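Local structure of clan CA, family C40, NlpC/P60 superfamily cysteine peptidase (Trichomonas vaginalis, 6BIO) at residues I20-T25 with D51-I56; V66-E71 with R192-M197; T87-E92 with A111-T116. The protein is a laterally acquired NlpC/P60 peptidoglycan hydrolase that targets bacteria, probably acting as a cysteine-type peptidase on their cell walls. One frame throughout, in Å; residues are numbered along the deposited sequence.

Interaction 1: I20-T25 with D51-I56; sequences IGRLTT and DYYVHI
R22 and D51 meet at the end of an antiparallel strand pair, where NH1 of the arginine donates to OD1 of the aspartate over 3.0 Å in a salt bridge. The carboxylate oxygen lies in the plane of the guanidinium, at its edge, but is itself approached from its anti side and somewhat out of the carboxylate plane, and the two flat groups stand 71° apart. The R22 chain runs extended as far as CD and then bends (chi3 83°), which carries NH1 back toward D51. On the way its CD reaches the edge of the Y53 ring, 4.0 Å from CE1, with the guanidinium steeply inclined to that ring.

On the other face of the pair lies the side chain of V54, which forms a hydrogen-bonded pair with G21: G21 N donates to V54 O at 2.8 Å and V54 N to G21 O at 2.9 Å. The bare G21 backbone is covered by CD1 of I56, 3.6 Å from G21 CA, and by CG2 of V54. The other branch of V54, CG1, touches L23 CD1 at 3.9 Å, the two side chains crossing at about a right angle. Past R22 and Y53 the bonding runs on into the loop: L23 N binds Y52 O, and D51 N returns a bond to L23 O at 2.9 Å.

Both polar ends are shared with neighbours, R22 NE pairing with E81 and D51 OD2 with R192, while Y52 OH binds Q187. Strand 19-23 is flanked by strands 53-60 and 80-88, V54 packs onto V66 and I68 of strand 63-68, and the 51-53 end abuts helix 182-191, where N191 accepts from Y53 N.

Interaction 2: V66-E71 with R192-M197; sequences VRIGTE and RLDIFM
G69, inside the type II' turn from I68 to E71, brings its CA to 4.6 Å from the CA of I195, just beyond the end of helix 182-191. The turn is closed by its own I68–E71 backbone bonds, and G69 N points across to D194, donating to OD1 at 2.9 Å. It reaches that oxygen from above the carboxylate plane, 61° out of it. A water bridges the other oxygen, OD2, to R67 NH1, which also donates to G69 O in the guanidinium plane. R67 thereby braces the turn from within, with NE held by Q18, and OD2 of D194 is further bound by H55 and N121.

D194 owes its place to a Schellman motif: it is the C-prime residue, with positive phi, that ends helix 182-191 of the NlpC/P60 domain. The turn of hairpin 63-68/71-76 therefore docks against the C-terminal end of that helix.

At the last residue of the turn, E71 lies over one face of the F196 ring. Its CG sits 3.5 Å from the ring centroid, nearly on the normal, as a CH-pi contact. A bend at chi2 (73°) lays the carboxylate 19° from parallel to the ring; OE2 binds K35 and Y46. I68 CG2 packs against F196 CB at 4.1 Å, and a second water links T70 N to F196 N.

Interaction 3: T87-E92 with A111-T116; sequences TQSVTE and ANSQVT
T87 and V115 are joined by two nearly straight backbone bonds, T87 N to V115 O and V115 N to T87 O, each 3.0 Å, as a hydrogen-bonded antiparallel pair. Next along, S89 N donates to S113 O at 2.9 Å. The S89 side chain adds a further bond: with OG turned between the backbone N and the carbonyl carbon (chi1 68°), it accepts from S113 N at 3.2 Å. A weak bond from N112 N to S89 O follows, within the loops that adjoin the two strands.

Packing grows from this ladder. T87 CG2 and V115 CG2 lie side by side, 3.7 Å apart and pointing the same way, while T87 OG1 is bound by Y144 N. At the far end the A111 methyl leans on the backbone of the opposing loop, 3.7 Å from E92 N. V115 continues inward onto I128 and Y130 of strand 125-130, and S113 also meets Y130.

The ladder joins the end of strand 80-88 to the start of strand 114-122, closing an excursion that holds strands 93-96 and 105-109, a pairing consistent with the small beta barrel of the bacterial SH3 domain assigned to this region.

Interactions 1 and 2 are contiguous, their centres 11 Å apart. H55 of strand 53-60 joins them twice: its NE2 lies 2.7 Å from D194 OD2, and its O lies 2.8 Å from R67 N on the adjacent strand 63-68. The Y53 ring also packs on the R192 guanidinium. Together they fasten the N-terminal sheet to the C-terminal end of helix 182-191, the helix whose opposite end carries the nucleophilic cysteine in NlpC/P60 enzymes generally. Interaction 3 stands apart, about 25 Å from interaction 1 and 27 Å from interaction 2 between centres. It shares their long sheet through strand 80-88, neighbour of strand 19-23, and is nested within the chain loop that interaction 2 closes.

Interaction 1: I20-T25 with D51-I56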
loop_
_atom_site.group_PDB
_atom_site.type_symbol
_atom_site.label_atom_id
_atom_site.label_comp_id
_atom_site.label_asym_id
_atom_site.label_seq_id
_atom_site.Cartn_x
_atom_site.Cartn_y
_atom_site.Cartn_z
ATOM N N ILE A 20 12.700 4.183 -2.585
ATOM C CA ILE A 20 11.686 3.160 -2.849
ATOM C C ILE A 20 12.342 1.813 -2.711
ATOM O O ILE A 20 13.392 1.583 -3.296
ATOM C CB ILE A 20 11.087 3.277 -4.265
ATOM C CG1 ILE A 20 10.505 4.673 -4.450
ATOM C CG2 ILE A 20 10.036 2.189 -4.499
ATOM C CD1 ILE A 20 10.065 4.985 -5.855
ATOM N N GLY A 21 11.677 0.903 -2.003
ATOM C CA GLY A 21 12.111 -0.465 -1.930
ATOM C C GLY A 21 11.079 -1.459 -2.432
ATOM O O GLY A 21 9.868 -1.240 -2.362
ATOM N N ARG A 22 11.582 -2.576 -2.922
ATOM C CA ARG A 22 10.731 -3.696 -3.283
ATOM C C ARG A 22 11.301 -4.916 -2.578
ATOM O O ARG A 22 12.508 -5.172 -2.673
ATOM C CB ARG A 22 10.664 -3.918 -4.811
ATOM C CG ARG A 22 9.827 -5.147 -5.188
ATOM C CD ARG A 22 9.776 -5.368 -6.702
ATOM N NE ARG A 22 10.942 -6.054 -7.105
ATOM C CZ ARG A 22 11.040 -7.374 -7.280
ATOM N NH1 ARG A 22 10.017 -8.233 -7.173
ATOM N NH2 ARG A 22 12.200 -7.819 -7.591
ATOM N N LEU A 23 10.440 -5.669 -1.887
ATOM C CA LEU A 23 10.908 -6.833 -1.151
ATOM C C LEU A 23 11.241 -7.973 -2.090
ATOM O O LEU A 23 10.463 -8.325 -2.978
ATOM C CB LEU A 23 9.888 -7.278 -0.122
ATOM C CG LEU A 23 10.158 -6.587 1.218
ATOM C CD1 LEU A 23 9.856 -5.133 1.163
ATOM C CD2 LEU A 23 9.539 -7.202 2.336
ATOM N N THR A 24 12.433 -8.533 -1.899
ATOM C CA THR A 24 12.905 -9.661 -2.667
ATOM C C THR A 24 13.070 -10.936 -1.844
ATOM O O THR A 24 13.196 -12.025 -2.437
ATOM C CB THR A 24 14.266 -9.303 -3.272
ATOM O OG1 THR A 24 15.154 -8.961 -2.211
ATOM C CG2 THR A 24 14.181 -8.170 -4.286
ATOM N N THR A 25 13.141 -10.825 -0.519
ATOM C CA THR A 25 13.150 -11.956 0.411
ATOM C C THR A 25 13.921 -13.167 -0.139
ATOM O O THR A 25 13.336 -14.232 -0.365
ATOM C CB THR A 25 11.742 -12.359 0.857
ATOM O OG1 THR A 25 10.938 -12.783 -0.253
ATOM C CG2 THR A 25 11.026 -11.207 1.538
ATOM N N ASP A 51 7.653 -8.986 -3.033
ATOM C CA ASP A 51 7.030 -8.117 -4.020
ATOM C C ASP A 51 6.158 -7.027 -3.419
ATOM O O ASP A 51 5.495 -6.327 -4.166
ATOM C CB ASP A 51 6.312 -8.907 -5.108
ATOM C CG ASP A 51 6.150 -8.143 -6.406
ATOM O OD1 ASP A 51 7.140 -7.556 -6.880
ATOM O OD2 ASP A 51 5.056 -8.177 -6.989
ATOM N N TYR A 52 6.187 -6.849 -2.097
ATOM C CA TYR A 52 5.616 -5.655 -1.501
ATOM C C TYR A 52 6.501 -4.454 -1.812
ATOM O O TYR A 52 7.722 -4.563 -1.929
ATOM C CB TYR A 52 5.493 -5.824 0.024
ATOM C CG TYR A 52 4.282 -6.618 0.525
ATOM C CD1 TYR A 52 3.524 -7.420 -0.330
ATOM C CD2 TYR A 52 3.896 -6.553 1.866
ATOM C CE1 TYR A 52 2.444 -8.129 0.138
ATOM C CE2 TYR A 52 2.813 -7.262 2.321
ATOM C CZ TYR A 52 2.085 -8.045 1.466
ATOM O OH TYR A 52 1.007 -8.751 1.928
ATOM N N TYR A 53 5.858 -3.293 -1.905
ATOM C CA TYR A 53 6.538 -2.018 -2.095
ATOM C C TYR A 53 6.570 -1.243 -0.776
ATOM O O TYR A 53 5.595 -1.230 -0.014
ATOM C CB TYR A 53 5.828 -1.203 -3.186
ATOM C CG TYR A 53 5.688 -1.868 -4.538
ATOM C CD1 TYR A 53 6.490 -2.898 -4.936
ATOM C CD2 TYR A 53 4.713 -1.429 -5.397
ATOM C CE1 TYR A 53 6.327 -3.482 -6.191
ATOM C CE2 TYR A 53 4.559 -1.972 -6.665
ATOM C CZ TYR A 53 5.365 -3.000 -7.040
ATOM O OH TYR A 53 5.198 -3.557 -8.302
ATOM N N VAL A 54 7.694 -0.566 -0.540
ATOM C CA VAL A 54 7.890 0.226 0.667
ATOM C C VAL A 54 8.593 1.523 0.294
ATOM O O VAL A 54 9.219 1.635 -0.761
ATOM C CB VAL A 54 8.705 -0.525 1.747
ATOM C CG1 VAL A 54 8.021 -1.807 2.107
ATOM C CG2 VAL A 54 10.130 -0.753 1.289
ATOM N N HIS A 55 8.571 2.468 1.245
ATOM C CA HIS A 55 9.541 3.524 1.274
ATOM C C HIS A 55 10.669 3.119 2.214
ATOM O O HIS A 55 10.449 2.441 3.222
ATOM C CB HIS A 55 8.972 4.832 1.829
ATOM C CG HIS A 55 7.683 5.273 1.199
ATOM N ND1 HIS A 55 7.586 6.225 0.202
ATOM C CD2 HIS A 55 6.421 4.892 1.474
ATOM C CE1 HIS A 55 6.316 6.377 -0.127
ATOM N NE2 HIS A 55 5.585 5.604 0.652
ATOM N N ILE A 56 11.882 3.539 1.889
ATOM C CA ILE A 56 13.067 3.274 2.711
ATOM C C ILE A 56 13.478 4.569 3.370
ATOM O O ILE A 56 13.829 5.523 2.679
ATOM C CB ILE A 56 14.217 2.654 1.897
ATOM C CG1 ILE A 56 13.756 1.372 1.195
ATOM C CG2 ILE A 56 15.416 2.460 2.773
ATOM C CD1 ILE A 56 14.742 0.914 0.156
#

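Interaction 2: V66-E71 with R192-M197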
loop_
_atom_site.group_PDB
_atom_site.type_symbol
_atom_site.label_atom_id
_atom_site.label_comp_id
_atom_site.label_asym_id
_atom_site.label_seq_id
_atom_site.Cartn_x
_atom_site.Cartn_y
_atom_site.Cartn_z
ATOM N N VAL A 66 11.832 0.714 6.956
ATOM C CA VAL A 66 10.891 0.800 5.846
ATOM C C VAL A 66 9.550 1.314 6.345
ATOM O O VAL A 66 9.209 1.207 7.520
ATOM C CB VAL A 66 10.759 -0.540 5.062
ATOM C CG1 VAL A 66 12.144 -1.004 4.572
ATOM C CG2 VAL A 66 10.125 -1.630 5.931
ATOM N N ARG A 67 8.767 1.813 5.396
ATOM C CA ARG A 67 7.503 2.438 5.713
ATOM C C ARG A 67 6.477 2.088 4.660
ATOM O O ARG A 67 6.768 2.136 3.451
ATOM C CB ARG A 67 7.658 3.947 5.783
ATOM C CG ARG A 67 6.361 4.723 6.099
ATOM C CD ARG A 67 6.647 6.207 6.133
ATOM N NE ARG A 67 6.908 6.796 4.843
ATOM C CZ ARG A 67 5.949 7.212 4.006
ATOM N NH1 ARG A 67 4.676 6.958 4.244
ATOM N NH2 ARG A 67 6.279 7.892 2.922
ATOM N N ILE A 68 5.282 1.736 5.133
ATOM C CA ILE A 68 4.104 1.550 4.277
ATOM C C ILE A 68 3.013 2.425 4.888
ATOM O O ILE A 68 2.557 2.156 5.993
ATOM C CB ILE A 68 3.677 0.086 4.209
ATOM C CG1 ILE A 68 4.795 -0.781 3.634
ATOM C CG2 ILE A 68 2.374 -0.089 3.388
ATOM C CD1 ILE A 68 4.649 -2.236 4.083
ATOM N N GLY A 69 2.653 3.506 4.227
ATOM C CA GLY A 69 1.659 4.398 4.818
ATOM C C GLY A 69 2.122 4.928 6.160
ATOM O O GLY A 69 3.196 5.508 6.288
ATOM N N THR A 70 1.285 4.727 7.162
ATOM C CA THR A 70 1.576 5.194 8.503
ATOM C C THR A 70 2.412 4.208 9.300
ATOM O O THR A 70 2.745 4.504 10.443
ATOM C CB THR A 70 0.278 5.470 9.284
ATOM O OG1 THR A 70 -0.483 4.269 9.352
ATOM C CG2 THR A 70 -0.589 6.508 8.613
ATOM N N GLU A 71 2.723 3.034 8.770
ATOM C CA GLU A 71 3.417 1.987 9.490
ATOM C C GLU A 71 4.891 1.975 9.120
ATOM O O GLU A 71 5.236 2.028 7.942
ATOM C CB GLU A 71 2.787 0.629 9.147
ATOM C CG GLU A 71 3.300 -0.560 9.941
ATOM C CD GLU A 71 2.831 -0.621 11.385
ATOM O OE1 GLU A 71 1.859 0.101 11.731
ATOM O OE2 GLU A 71 3.456 -1.383 12.170
ATOM N N ARG A 192 -0.347 -1.887 -2.415
ATOM C CA ARG A 192 -0.253 -1.183 -3.688
ATOM C C ARG A 192 -0.834 0.222 -3.661
ATOM O O ARG A 192 -0.607 0.999 -4.605
ATOM C CB ARG A 192 -0.930 -2.034 -4.737
ATOM C CG ARG A 192 -0.166 -3.314 -5.117
ATOM C CD ARG A 192 1.194 -3.028 -5.655
ATOM N NE ARG A 192 1.882 -4.178 -6.214
ATOM C CZ ARG A 192 2.844 -4.861 -5.622
ATOM N NH1 ARG A 192 3.195 -4.616 -4.390
ATOM N NH2 ARG A 192 3.465 -5.815 -6.289
ATOM N N LEU A 193 -1.525 0.594 -2.588
ATOM C CA LEU A 193 -2.005 1.949 -2.331
ATOM C C LEU A 193 -1.222 2.621 -1.216
ATOM O O LEU A 193 -1.611 3.697 -0.731
ATOM C CB LEU A 193 -3.495 1.893 -1.966
ATOM C CG LEU A 193 -4.361 1.302 -3.096
ATOM C CD1 LEU A 193 -5.785 1.092 -2.630
ATOM C CD2 LEU A 193 -4.365 2.178 -4.367
ATOM N N ASP A 194 -0.107 2.024 -0.804
ATOM C CA ASP A 194 0.739 2.598 0.239
ATOM C C ASP A 194 -0.039 2.782 1.536
ATOM O O ASP A 194 0.163 3.758 2.257
ATOM C CB ASP A 194 1.407 3.894 -0.222
ATOM C CG ASP A 194 2.585 4.343 0.649
ATOM O OD1 ASP A 194 3.215 3.515 1.332
ATOM O OD2 ASP A 194 2.856 5.568 0.562
ATOM N N ILE A 195 -0.869 1.784 1.857
ATOM C CA ILE A 195 -1.666 1.793 3.076
ATOM C C ILE A 195 -1.362 0.472 3.781
ATOM O O ILE A 195 -1.474 -0.596 3.174
ATOM C CB ILE A 195 -3.170 1.918 2.758
ATOM C CG1 ILE A 195 -3.435 3.295 2.183
ATOM C CG2 ILE A 195 -3.998 1.627 4.016
ATOM C CD1 ILE A 195 -4.823 3.366 1.525
ATOM N N PHE A 196 -0.997 0.535 5.060
ATOM C CA PHE A 196 -0.704 -0.682 5.807
ATOM C C PHE A 196 -1.933 -1.261 6.465
ATOM O O PHE A 196 -2.677 -0.565 7.164
ATOM C CB PHE A 196 0.299 -0.381 6.909
ATOM C CG PHE A 196 0.740 -1.612 7.641
ATOM C CD1 PHE A 196 1.684 -2.462 7.101
ATOM C CD2 PHE A 196 0.201 -1.936 8.884
ATOM C CE1 PHE A 196 2.086 -3.601 7.761
ATOM C CE2 PHE A 196 0.598 -3.098 9.535
ATOM C CZ PHE A 196 1.551 -3.928 8.966
ATOM N N MET A 197 -2.097 -2.553 6.319
ATOM C CA MET A 197 -2.907 -3.310 7.260
ATOM C C MET A 197 -2.088 -4.512 7.662
ATOM O O MET A 197 -1.168 -4.909 6.947
ATOM C CB MET A 197 -4.263 -3.738 6.769
ATOM C CG MET A 197 -4.232 -4.650 5.603
ATOM S SD MET A 197 -5.869 -5.366 5.103
ATOM C CE MET A 197 -6.728 -3.910 4.657
HETATM O O HOH W 1 2.143 7.272 2.748
HETATM O O HOH W 2 -1.279 3.272 6.437
#

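Interaction 3: T87-E92 with A111-T116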
loop_
_atom_site.group_PDB
_atom_site.type_symbol
_atom_site.label_atom_id
_atom_site.label_comp_id
_atom_site.label_asym_id
_atom_site.label_seq_id
_atom_site.Cartn_x
_atom_site.Cartn_y
_atom_site.Cartn_z
ATOM N N THR A 87 10.775 8.220 -15.969
ATOM C CA THR A 87 9.544 8.732 -16.549
ATOM C C THR A 87 9.890 10.052 -17.257
ATOM O O THR A 87 11.069 10.399 -17.412
ATOM C CB THR A 87 8.439 8.824 -15.482
ATOM O OG1 THR A 87 7.200 9.177 -16.122
ATOM C CG2 THR A 87 8.768 9.812 -14.408
ATOM N N GLN A 88 8.860 10.791 -17.654
ATOM C CA GLN A 88 9.013 12.111 -18.250
ATOM C C GLN A 88 7.977 13.070 -17.692
ATOM O O GLN A 88 6.889 12.656 -17.271
ATOM C CB GLN A 88 8.956 12.068 -19.767
ATOM C CG GLN A 88 7.601 11.759 -20.292
ATOM C CD GLN A 88 7.616 11.898 -21.808
ATOM O OE1 GLN A 88 6.942 12.767 -22.393
ATOM N NE2 GLN A 88 8.446 11.077 -22.458
ATOM N N SER A 89 8.312 14.355 -17.667
ATOM C CA SER A 89 7.326 15.338 -17.272
ATOM C C SER A 89 6.444 15.650 -18.470
ATOM O O SER A 89 6.853 15.540 -19.635
ATOM C CB SER A 89 7.984 16.618 -16.757
ATOM O OG SER A 89 8.659 17.316 -17.793
ATOM N N VAL A 90 5.222 16.053 -18.181
ATOM C CA VAL A 90 4.258 16.406 -19.226
ATOM C C VAL A 90 3.954 17.895 -19.254
ATOM O O VAL A 90 3.302 18.358 -20.206
ATOM C CB VAL A 90 2.950 15.591 -19.094
ATOM C CG1 VAL A 90 3.270 14.093 -19.110
ATOM C CG2 VAL A 90 2.202 15.983 -17.827
ATOM N N THR A 91 4.316 18.633 -18.210
ATOM C CA THR A 91 4.062 20.062 -18.091
ATOM C C THR A 91 5.258 20.671 -17.384
ATOM O O THR A 91 5.887 20.019 -16.568
ATOM C CB THR A 91 2.804 20.322 -17.234
ATOM O OG1 THR A 91 1.716 19.524 -17.704
ATOM C CG2 THR A 91 2.362 21.784 -17.318
ATOM N N GLU A 92 5.576 21.918 -17.701
ATOM C CA GLU A 92 6.661 22.593 -16.994
ATOM C C GLU A 92 6.340 22.661 -15.497
ATOM O O GLU A 92 5.179 22.766 -15.085
ATOM C CB GLU A 92 6.896 23.998 -17.557
ATOM C CG GLU A 92 5.729 24.965 -17.337
ATOM C CD GLU A 92 6.050 26.413 -17.772
ATOM O OE1 GLU A 92 7.248 26.749 -18.028
ATOM O OE2 GLU A 92 5.088 27.210 -17.855
ATOM N N ALA A 111 8.718 21.071 -19.766
ATOM C CA ALA A 111 7.862 19.980 -20.157
ATOM C C ALA A 111 8.649 18.998 -21.023
ATOM O O ALA A 111 9.563 19.374 -21.754
ATOM C CB ALA A 111 6.646 20.504 -20.921
ATOM N N ASN A 112 8.257 17.728 -20.961
ATOM C CA ASN A 112 8.836 16.656 -21.771
ATOM C C ASN A 112 10.257 16.286 -21.384
ATOM O O ASN A 112 11.034 15.837 -22.234
ATOM C CB ASN A 112 8.872 17.054 -23.248
ATOM C CG ASN A 112 8.019 16.218 -24.102
ATOM O OD1 ASN A 112 7.729 15.047 -23.831
ATOM N ND2 ASN A 112 7.562 16.830 -25.157
ATOM N N SER A 113 10.651 16.558 -20.150
ATOM C CA SER A 113 11.980 16.235 -19.660
ATOM C C SER A 113 12.018 14.795 -19.169
ATOM O O SER A 113 11.107 14.328 -18.477
ATOM C CB SER A 113 12.338 17.148 -18.490
ATOM O OG SER A 113 12.541 18.495 -18.931
ATOM N N GLN A 114 13.101 14.102 -19.453
ATOM C CA GLN A 114 13.340 12.802 -18.847
ATOM C C GLN A 114 13.811 12.993 -17.410
ATOM O O GLN A 114 14.770 13.720 -17.158
ATOM C CB GLN A 114 14.424 12.060 -19.619
ATOM C CG GLN A 114 14.173 11.832 -21.112
ATOM C CD GLN A 114 13.014 10.946 -21.369
ATOM O OE1 GLN A 114 12.830 9.927 -20.682
ATOM N NE2 GLN A 114 12.190 11.322 -22.342
ATOM N N VAL A 115 13.177 12.307 -16.470
ATOM C CA VAL A 115 13.494 12.388 -15.047
ATOM C C VAL A 115 13.460 10.985 -14.447
ATOM O O VAL A 115 12.946 10.027 -15.047
ATOM C CB VAL A 115 12.518 13.325 -14.289
ATOM C CG1 VAL A 115 12.422 14.722 -14.968
ATOM C CG2 VAL A 115 11.116 12.684 -14.152
ATOM N N THR A 116 14.003 10.860 -13.244
ATOM C CA THR A 116 13.966 9.582 -12.544
ATOM C C THR A 116 13.265 9.764 -11.206
ATOM O O THR A 116 13.691 10.590 -10.393
ATOM C CB THR A 116 15.389 9.064 -12.323
ATOM O OG1 THR A 116 16.064 8.928 -13.579
ATOM C CG2 THR A 116 15.376 7.724 -11.596
#